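Local coordinates for inositol monophosphatase family protein (Staphylococcus aureus subsp. aureus MSSA476, PDB 4I3Y) that probably catalyses the magnesium-dependent hydrolysis of inositol monophosphates to inositol and phosphate, a reaction inhibited by lithium ions, at residues H71-A75 with E76-N80; Q58-Q61 with Q62-A65; D94-D97 with G98-N101. One frame throughout, in Å; residues are numbered along the deposited sequence.

Contact 1 (H71-A75 with E76-N80). With MG (magnesium ion), chain F; MG (magnesium ion), chain D.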
# COMPACT_ATOMS: atom_id res chain seq x y z
N HIS A 71 -34.16 0.03 11.64
CA HIS A 71 -33.18 0.07 10.54
C HIS A 71 -32.78 -1.37 10.15
O HIS A 71 -32.66 -2.22 10.99
CB HIS A 71 -31.98 0.97 10.90
CG HIS A 71 -32.31 2.43 10.89
ND1 HIS A 71 -31.43 3.40 10.48
CD2 HIS A 71 -33.45 3.08 11.24
CE1 HIS A 71 -32.02 4.59 10.55
NE2 HIS A 71 -33.24 4.42 11.02
N GLN A 72 -32.61 -1.64 8.86
CA GLN A 72 -32.17 -3.00 8.49
C GLN A 72 -30.63 -3.09 8.11
O GLN A 72 -30.06 -2.09 7.70
CB GLN A 72 -33.07 -3.53 7.40
CG GLN A 72 -34.24 -4.33 7.98
CD GLN A 72 -34.90 -5.15 6.88
OE1 GLN A 72 -35.43 -4.57 5.92
NE2 GLN A 72 -34.82 -6.51 6.97
N LEU A 73 -30.02 -4.26 8.28
CA LEU A 73 -28.59 -4.47 8.02
C LEU A 73 -28.30 -5.48 6.88
O LEU A 73 -28.67 -6.69 6.97
CB LEU A 73 -27.85 -4.87 9.31
CG LEU A 73 -26.36 -5.19 9.20
CD1 LEU A 73 -25.59 -3.91 8.82
CD2 LEU A 73 -25.85 -5.71 10.51
N LEU A 74 -27.70 -4.99 5.80
CA LEU A 74 -27.12 -5.88 4.79
C LEU A 74 -25.60 -6.01 5.06
O LEU A 74 -24.90 -5.02 4.96
CB LEU A 74 -27.40 -5.33 3.39
CG LEU A 74 -26.79 -5.95 2.10
CD1 LEU A 74 -26.83 -7.42 2.17
CD2 LEU A 74 -27.52 -5.49 0.85
N ALA A 75 -25.10 -7.20 5.43
CA ALA A 75 -23.70 -7.30 5.85
C ALA A 75 -23.04 -8.60 5.44
O ALA A 75 -23.70 -9.69 5.35
CB ALA A 75 -23.55 -7.11 7.36
N GLU A 76 -21.73 -8.51 5.22
CA GLU A 76 -20.98 -9.65 4.75
C GLU A 76 -21.12 -10.98 5.52
O GLU A 76 -21.35 -12.06 4.93
CB GLU A 76 -19.50 -9.32 4.66
CG GLU A 76 -18.76 -10.48 3.98
CD GLU A 76 -17.33 -10.13 3.61
OE1 GLU A 76 -16.65 -11.01 3.01
OE2 GLU A 76 -16.92 -8.99 3.90
N GLU A 77 -20.96 -10.95 6.84
CA GLU A 77 -20.83 -12.21 7.55
C GLU A 77 -22.17 -12.77 8.12
O GLU A 77 -22.18 -13.34 9.17
CB GLU A 77 -19.74 -12.13 8.63
CG GLU A 77 -18.44 -11.41 8.22
CD GLU A 77 -17.68 -12.04 7.01
OE1 GLU A 77 -18.00 -13.21 6.61
OE2 GLU A 77 -16.78 -11.34 6.43
N LYS A 78 -23.27 -12.58 7.42
CA LYS A 78 -24.54 -13.18 7.84
C LYS A 78 -25.32 -13.36 6.58
O LYS A 78 -24.93 -12.82 5.57
CB LYS A 78 -25.31 -12.23 8.74
CG LYS A 78 -25.77 -10.91 8.10
CD LYS A 78 -26.68 -10.16 9.08
CE LYS A 78 -27.28 -8.93 8.52
NZ LYS A 78 -28.33 -9.21 7.51
N SER A 79 -26.45 -14.06 6.62
CA SER A 79 -27.32 -14.08 5.45
C SER A 79 -28.12 -12.79 5.36
O SER A 79 -28.39 -12.14 6.36
CB SER A 79 -28.21 -15.33 5.41
OG SER A 79 -29.38 -15.08 6.11
N ASN A 80 -28.45 -12.39 4.13
CA ASN A 80 -29.22 -11.21 3.88
C ASN A 80 -30.46 -11.48 3.06
O ASN A 80 -30.88 -10.59 2.31
CB ASN A 80 -28.33 -10.26 3.13
CG ASN A 80 -27.07 -9.95 3.95
OD1 ASN A 80 -25.95 -10.40 3.59
ND2 ASN A 80 -27.25 -9.24 5.07
MG MG F . -14.52 -11.56 3.01
MG MG D . -15.19 -7.99 4.59
O HOH W 1 -15.81 -8.96 6.55
O HOH W 2 -14.95 -12.44 4.86
O HOH W 3 -15.43 -13.04 1.63
O HOH W 4 -12.57 -12.47 3.03

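Contact 2 (Q58-Q61 with Q62-A65)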
# COMPACT_ATOMS: atom_id res chain seq x y z
N GLN A 58 -21.28 -8.12 14.64
CA GLN A 58 -22.31 -8.35 15.60
C GLN A 58 -22.43 -7.22 16.64
O GLN A 58 -23.56 -6.85 17.04
CB GLN A 58 -22.13 -9.75 16.17
CG GLN A 58 -21.11 -9.91 17.22
CD GLN A 58 -21.78 -10.57 18.39
OE1 GLN A 58 -21.38 -11.65 18.84
NE2 GLN A 58 -22.85 -9.94 18.87
N GLN A 59 -21.31 -6.59 16.99
CA GLN A 59 -21.43 -5.34 17.72
C GLN A 59 -22.21 -4.28 16.99
O GLN A 59 -22.98 -3.56 17.63
CB GLN A 59 -20.12 -4.85 18.27
CG GLN A 59 -19.58 -5.85 19.27
CD GLN A 59 -18.19 -5.50 19.75
OE1 GLN A 59 -17.46 -6.36 20.24
NE2 GLN A 59 -17.83 -4.22 19.63
N PHE A 60 -22.09 -4.16 15.67
CA PHE A 60 -22.85 -3.14 14.99
C PHE A 60 -24.33 -3.48 14.92
O PHE A 60 -25.21 -2.59 14.94
CB PHE A 60 -22.40 -2.91 13.56
CG PHE A 60 -23.04 -1.69 12.96
CD1 PHE A 60 -22.72 -0.43 13.48
CD2 PHE A 60 -23.98 -1.80 11.94
CE1 PHE A 60 -23.30 0.69 12.94
CE2 PHE A 60 -24.57 -0.69 11.42
CZ PHE A 60 -24.25 0.58 11.92
N GLN A 61 -24.61 -4.77 14.77
CA GLN A 61 -25.99 -5.28 14.86
C GLN A 61 -26.65 -4.86 16.16
O GLN A 61 -27.76 -4.31 16.17
CB GLN A 61 -25.95 -6.82 14.82
CG GLN A 61 -26.42 -7.32 13.49
CD GLN A 61 -26.24 -8.81 13.28
OE1 GLN A 61 -26.99 -9.38 12.51
NE2 GLN A 61 -25.26 -9.44 13.97
N GLN A 62 -25.93 -5.11 17.24
CA GLN A 62 -26.39 -4.76 18.55
C GLN A 62 -26.56 -3.23 18.72
O GLN A 62 -27.59 -2.79 19.22
CB GLN A 62 -25.47 -5.45 19.55
CG GLN A 62 -25.51 -4.95 20.97
CD GLN A 62 -26.85 -5.21 21.66
OE1 GLN A 62 -27.76 -5.89 21.13
NE2 GLN A 62 -26.98 -4.65 22.87
N PHE A 63 -25.58 -2.42 18.26
CA PHE A 63 -25.71 -0.95 18.14
C PHE A 63 -26.99 -0.55 17.41
O PHE A 63 -27.73 0.35 17.79
CB PHE A 63 -24.51 -0.32 17.35
CG PHE A 63 -24.70 1.13 17.04
CD1 PHE A 63 -24.34 2.10 17.96
CD2 PHE A 63 -25.26 1.52 15.82
CE1 PHE A 63 -24.54 3.45 17.69
CE2 PHE A 63 -25.47 2.86 15.51
CZ PHE A 63 -25.12 3.83 16.46
N LEU A 64 -27.25 -1.20 16.31
CA LEU A 64 -28.42 -0.85 15.56
C LEU A 64 -29.71 -1.30 16.33
O LEU A 64 -30.74 -0.59 16.34
CB LEU A 64 -28.32 -1.60 14.23
CG LEU A 64 -28.53 -0.94 12.89
CD1 LEU A 64 -27.94 0.46 12.68
CD2 LEU A 64 -28.13 -1.90 11.78
N ALA A 65 -29.69 -2.47 16.95
CA ALA A 65 -30.90 -2.89 17.63
C ALA A 65 -31.31 -1.80 18.65
O ALA A 65 -32.43 -1.55 18.95
CB ALA A 65 -30.70 -4.23 18.30

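Contact 3 (D94-D97 with G98-N101). With MG (magnesium ion), chain D; PO4 (phosphate ion), chain C.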
# COMPACT_ATOMS: atom_id res chain seq x y z
N ASP A 94 -19.41 -3.76 5.64
CA ASP A 94 -18.31 -4.72 5.53
C ASP A 94 -17.50 -4.63 6.85
O ASP A 94 -16.80 -3.61 7.06
CB ASP A 94 -17.42 -4.35 4.37
CG ASP A 94 -16.51 -5.48 3.98
OD1 ASP A 94 -16.20 -6.33 4.85
OD2 ASP A 94 -16.20 -5.53 2.79
N PRO A 95 -17.62 -5.64 7.75
CA PRO A 95 -17.02 -5.36 9.05
C PRO A 95 -15.51 -5.30 9.00
O PRO A 95 -14.89 -4.51 9.74
CB PRO A 95 -17.53 -6.50 9.92
CG PRO A 95 -17.83 -7.64 8.92
CD PRO A 95 -18.36 -6.93 7.71
N ILE A 96 -14.88 -6.15 8.17
CA ILE A 96 -13.47 -5.91 7.85
C ILE A 96 -13.38 -6.04 6.31
O ILE A 96 -13.64 -7.11 5.78
CB ILE A 96 -12.51 -6.92 8.50
CG1 ILE A 96 -12.42 -6.73 10.05
CG2 ILE A 96 -11.13 -6.86 7.80
CD1 ILE A 96 -11.61 -5.51 10.45
N ASP A 97 -13.03 -4.96 5.62
CA ASP A 97 -12.82 -5.04 4.20
C ASP A 97 -11.29 -5.17 4.05
O ASP A 97 -10.58 -4.40 4.62
CB ASP A 97 -13.38 -3.85 3.44
CG ASP A 97 -13.00 -3.93 1.94
OD1 ASP A 97 -13.36 -4.96 1.33
OD2 ASP A 97 -12.38 -2.98 1.41
N GLY A 98 -10.81 -6.16 3.30
CA GLY A 98 -9.40 -6.55 3.33
C GLY A 98 -9.02 -7.52 4.45
O GLY A 98 -7.96 -7.39 5.08
N THR A 99 -9.87 -8.52 4.69
CA THR A 99 -9.58 -9.59 5.65
C THR A 99 -8.23 -10.27 5.38
O THR A 99 -7.51 -10.61 6.32
CB THR A 99 -10.74 -10.63 5.69
OG1 THR A 99 -11.97 -9.90 5.87
CG2 THR A 99 -10.59 -11.56 6.85
N ALA A 100 -7.87 -10.48 4.10
CA ALA A 100 -6.59 -11.14 3.79
C ALA A 100 -5.45 -10.28 4.33
O ALA A 100 -4.57 -10.79 4.97
CB ALA A 100 -6.44 -11.42 2.26
N ASN A 101 -5.52 -8.95 4.12
CA ASN A 101 -4.50 -8.05 4.64
C ASN A 101 -4.52 -8.02 6.15
O ASN A 101 -3.47 -7.95 6.78
CB ASN A 101 -4.72 -6.61 4.13
CG ASN A 101 -4.32 -6.44 2.71
OD1 ASN A 101 -3.61 -7.28 2.13
ND2 ASN A 101 -4.78 -5.36 2.10
MG MG D . -15.19 -7.99 4.59
P PO4 C . -13.51 -9.00 2.75
O1 PO4 C . -14.02 -10.03 1.74
O2 PO4 C . -11.98 -8.75 2.61
O3 PO4 C . -14.28 -7.74 2.44
O4 PO4 C . -13.73 -9.61 4.17
O HOH W 1 -15.81 -8.96 6.55

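Contact 1 (H71-A75 with E76-N80)
K78 folds back along the strand it has just left and sets its ammonium group on the carbonyl of L73: NZ donates to L73 O at 2.6 Å, approaching 26° out of the carbonyl plane. The same NZ also donates to S79 O at 3.1 Å, so two main-chain oxygens grip the charged end. CG of K78 stands between its backbone N and carbonyl carbon (chi1 64°). From there the extended chain carries CE to CG of L73 at 3.9 Å, and the bend at chi4 then turns NZ to the carbonyl. Lysine suits the place because its methylenes can lie beside a leucine while its tip reaches a carbonyl several residues back. The reversal that allows this is a type I beta turn from A75 to K78.

The two glutamates inside that turn face the metals. E76 holds CG anti to its backbone N (chi1 -172°) and stays extended, so that its carboxylate bridges two magnesium ions, OE1 binding the chain F ion at 2.2 Å and OE2 the chain D ion at 2.1 Å. E77 works one shell out: its OE2 accepts from water 1 at 2.6 Å and from water 2 at 2.7 Å, each a ligand of one magnesium. K42 steadies both acids, as a hydrogen-bond partner of E76 OE1 and in a salt bridge with E77 OE1. Strand 72-75 is the outermost strand, within this chain, of the mixed sheet, parallel to strand 89-97, while Q57 of helix 51-67 packs over A75, E77 and K78.

Contact 2 (Q58-Q61 with Q62-A65)
This is an i to i+3 and i to i+4 contact inside one alpha helix, 51-67, whose apolar side is pressed between helix 12-35 and the sheet made by strands 72-75, 89-97 and their neighbours. The residues sort accordingly: F60, F63 and L64 are buried, whereas Q58, Q62 and A65 lie on the solvent side, where the amides can meet water and a small methyl is easily accommodated.

Four successive backbone bonds build the helix here, from Q62 N to Q58 O, F63 N to Q59 O, L64 N to F60 O and A65 N to Q61 O. The second is nearly straight, with an N-H...O angle of 174°.

Both phenylalanines carry CG anti to the backbone N (chi1 -170° for F60), which sends their rings off the helix in a similar direction, one turn apart. The planes differ by 19° but are slid so far that the rings barely overlap, their centroids standing 5.4 Å apart, and the touch is left to a rim of each, CE1 of F60 with CD2 of F63 at 3.6 Å. Flat, wide side chains serve well in such a seam: W22 of helix 12-35 meets the F60 ring edge-to-face and also meets F63, and F63 stacks with Y67 a turn later.

L64 meets the F60 ring on the same side of its plane as F63 does, but farther along, and also touches W91 of strand 89-97. Its two methyls lie obliquely beside the CE2-CZ end of the ring, CD1 3.8 Å from F60 CZ and CD2 3.8 Å from F60 CE2.

Contact 3 (D94-D97 with G98-N101)
I96 and T99 meet across the short link between strand and helix, their side chains crossing at about a right angle: CG2 of I96 lies 3.7 Å from OG1 of T99, and I96 O 3.3 Å from that OG1. T99 keeps OG1 beside its backbone N and anti to the carbonyl carbon, turning the hydroxyl in to the phosphate and leaving CG2 anti to N. OG1 comes very close to PO4 O4, yet it also hydrogen-bonds D53 OD2, so its single proton stays unsettled.

D94 swings CG anti to N (chi1 -164°) and offers OD1 to the chain D magnesium at 2.0 Å. I96 contributes its main-chain O at 2.1 Å, leaving its branched side chain to pack against V52 and D53. Phosphate O3, O4 and water 1 add further ligands, and E76 completes the shell. D97 also keeps CG anti to N, OD2 taking the amide of G192 and OD1 hydrogen-bonding a glycerol.

G98, the N-cap residue, has a positive phi (84°), where a CB would clash with the carbonyl O of D97. That backbone lets two amides converge on one oxygen: G98 N donates to PO4 O2 at 2.9 Å and T99 N at 3.0 Å, the latter at 157°. The start of helix 99-105 thus faces the anion, which its dipole would probably help to hold. The sequence D94-P95-I96-D97-G98-T99 is the DPIDGT signature of the inositol monophosphatase metal site.

How the contacts relate
Contacts 1 and 3 build one metal site from adjacent parallel strands, 72-75 and 89-97, and the centres of the two contacts lie about 15 Å apart. Between them E76 OE2 and D94 OD1 approach to 2.9 Å, a closeness that the shared magnesium probably offsets, and CG of E77 rests on CG of P95 at 3.9 Å. Contact 2 packs against strand 72-75 of contact 1, the two centres about 11 Å apart. CG of Q61 touches CD2 of L73 at 3.4 Å, and CD2 of L64 sits 3.9 Å from CB of L73. Contacts 2 and 3 do not touch, their nearest atoms being about 6 Å apart, and the F60 side chain remains about 13 Å from a magnesium.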